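Local coordinates for protein methionyl-tRNA formyltransferase (Clostridium thermocellum, PDB 1ZGH) that probably transfers a formyl group from 10-formyltetrahydrofolate to the amino group of the methionine carried by initiator tRNA, at residues Val102-Asp107 / Gly114-Asn119. Sequence-based numbering, arbitrary orientation.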
loop_
_atom_site.group_PDB
_atom_site.type_symbol
_atom_site.label_atom_id
_atom_site.label_comp_id
_atom_site.label_asym_id
_atom_site.label_seq_id
_atom_site.Cartn_x
_atom_site.Cartn_y
_atom_site.Cartn_z
ATOM N N VAL A 102 -0.245 10.460 -2.281
ATOM C CA VAL A 102 0.021 9.033 -2.111
ATOM C C VAL A 102 0.440 8.755 -0.670
ATOM O O VAL A 102 1.080 9.576 -0.037
ATOM C CB VAL A 102 1.102 8.590 -3.135
ATOM C CG1 VAL A 102 1.866 7.331 -2.679
ATOM C CG2 VAL A 102 0.450 8.365 -4.465
ATOM N N PHE A 103 0.100 7.564 -0.177
ATOM C CA PHE A 103 0.411 7.134 1.177
ATOM C C PHE A 103 1.394 5.991 1.092
ATOM O O PHE A 103 1.008 4.870 0.769
ATOM C CB PHE A 103 -0.883 6.724 1.884
ATOM C CG PHE A 103 -1.803 7.866 2.121
ATOM C CD1 PHE A 103 -2.718 8.245 1.162
ATOM C CD2 PHE A 103 -1.736 8.597 3.298
ATOM C CE1 PHE A 103 -3.561 9.300 1.389
ATOM C CE2 PHE A 103 -2.591 9.637 3.528
ATOM C CZ PHE A 103 -3.493 9.996 2.583
ATOM N N HIS A 104 2.678 6.285 1.306
ATOM C CA HIS A 104 3.741 5.314 1.038
ATOM C C HIS A 104 4.313 4.824 2.368
ATOM O O HIS A 104 4.693 5.622 3.212
ATOM C CB HIS A 104 4.788 5.932 0.126
ATOM C CG HIS A 104 5.960 5.053 -0.146
ATOM N ND1 HIS A 104 5.955 4.075 -1.113
ATOM C CD2 HIS A 104 7.186 5.005 0.431
ATOM C CE1 HIS A 104 7.129 3.467 -1.129
ATOM N NE2 HIS A 104 7.901 4.023 -0.210
HETATM N N MSE A 105 4.314 3.506 2.577
HETATM C CA MSE A 105 4.550 2.968 3.930
HETATM C C MSE A 105 6.008 2.827 4.326
HETATM O O MSE A 105 6.387 1.886 5.023
HETATM C CB MSE A 105 3.794 1.645 4.141
HETATM C CG MSE A 105 4.249 0.484 3.331
HETATM SE SE MSE A 105 3.553 -1.206 4.215
HETATM C CE MSE A 105 1.687 -0.839 4.137
ATOM N N THR A 106 6.839 3.772 3.908
ATOM C CA THR A 106 8.200 3.835 4.410
ATOM C C THR A 106 8.491 5.225 4.997
ATOM O O THR A 106 7.773 6.220 4.741
ATOM C CB THR A 106 9.238 3.497 3.337
ATOM O OG1 THR A 106 9.319 4.571 2.379
ATOM C CG2 THR A 106 8.883 2.192 2.638
ATOM N N ASP A 107 9.543 5.245 5.802
ATOM C CA ASP A 107 10.041 6.442 6.440
ATOM C C ASP A 107 10.947 7.209 5.433
ATOM O O ASP A 107 12.179 7.221 5.535
ATOM C CB ASP A 107 10.774 6.018 7.737
ATOM C CG ASP A 107 11.069 7.205 8.676
ATOM O OD1 ASP A 107 10.725 8.350 8.327
ATOM O OD2 ASP A 107 11.652 6.981 9.767
ATOM N N GLY A 114 8.926 0.311 -5.102
ATOM C CA GLY A 114 7.829 -0.673 -5.109
ATOM C C GLY A 114 7.887 -1.733 -4.026
ATOM O O GLY A 114 8.900 -1.861 -3.336
ATOM N N SER A 115 6.806 -2.520 -3.974
ATOM C CA SER A 115 6.510 -3.593 -3.001
ATOM C C SER A 115 7.045 -3.285 -1.605
ATOM O O SER A 115 7.859 -4.045 -1.044
ATOM C CB SER A 115 7.032 -4.930 -3.536
ATOM O OG SER A 115 6.713 -5.092 -4.903
ATOM N N PRO A 116 6.658 -2.124 -1.062
ATOM C CA PRO A 116 7.313 -1.713 0.166
ATOM C C PRO A 116 7.093 -2.704 1.315
ATOM O O PRO A 116 8.012 -2.912 2.087
ATOM C CB PRO A 116 6.730 -0.311 0.443
ATOM C CG PRO A 116 5.439 -0.270 -0.318
ATOM C CD PRO A 116 5.663 -1.127 -1.533
ATOM N N LEU A 117 5.921 -3.333 1.429
ATOM C CA LEU A 117 5.692 -4.227 2.570
ATOM C C LEU A 117 6.659 -5.413 2.576
ATOM O O LEU A 117 7.293 -5.690 3.587
ATOM C CB LEU A 117 4.247 -4.724 2.644
ATOM C CG LEU A 117 4.049 -5.789 3.755
ATOM C CD1 LEU A 117 4.449 -5.251 5.127
ATOM C CD2 LEU A 117 2.612 -6.173 3.769
ATOM N N GLN A 118 6.777 -6.074 1.433
ATOM C CA GLN A 118 7.657 -7.207 1.262
ATOM C C GLN A 118 9.115 -6.777 1.388
ATOM O O GLN A 118 9.905 -7.458 2.038
ATOM C CB GLN A 118 7.402 -7.916 -0.086
ATOM C CG GLN A 118 6.016 -8.537 -0.236
ATOM C CD GLN A 118 4.896 -7.543 -0.526
ATOM O OE1 GLN A 118 5.152 -6.483 -1.084
ATOM N NE2 GLN A 118 3.642 -7.873 -0.127
ATOM N N ASN A 119 9.461 -5.615 0.838
ATOM C CA ASN A 119 10.823 -5.099 0.995
ATOM C C ASN A 119 11.183 -4.789 2.471
ATOM O O ASN A 119 12.311 -5.056 2.913
ATOM C CB ASN A 119 11.031 -3.891 0.110
ATOM C CG ASN A 119 11.484 -4.268 -1.294
ATOM O OD1 ASN A 119 12.556 -4.892 -1.468
ATOM N ND2 ASN A 119 10.696 -3.893 -2.296
#
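Selenomethionine Met105 meets Pro116 and Leu117 at two successive places along its side chain. CB makes no contact with 114-119, Met105 CB lying 5.1 Å from Pro116 CB, yet its bond from CA is aimed at that segment. CG is the first atom to touch: with chi1 at 67° it sits between the backbone N and the carbonyl carbon, and it lies 3.9 Å from Pro116 CB and equally 3.9 Å from Pro116 CG, so it rests against the CB–CG bond of the proline ring, the two side chains crossing at about a right angle. The selenium comes next, with SE 3.9 Å from Leu117 CB and 4.1 Å from Leu117 CA, packed against the root of the leucine rather than its branched end. A bend at chi3 (59°) then carries CE away from helix 116-122, Met105 CE ending 4.9 Å from Leu117 CB. Helix 156-178 covers this side, Phe160 touching Met105 and Ala156 touching Leu117.

The topology is that of the Rossmann-like formyltransferase domain: 100-104 is the last of four parallel strands, and the chain leaves it through a connection that includes the short strand 112-113 to enter helix 116-122. The sequence from His104 is consistent with the family's His-x-Ser-Leu-Leu-Pro motif, Thr106 standing where the serine usually does. No hydrogen bond joins the two segments. Both His104 and Thr106 also touch Pro116: His104 CE1 reaches Pro116 CB at 4.1 Å, the ring approaching obliquely, while Thr106 CG2 lies 4.0 Å from Pro116 CB. Their polar ends are engaged by the intervening loop, His104 NE2 bonding to Gly111 O and Thr106 OG1 to Phe110 O.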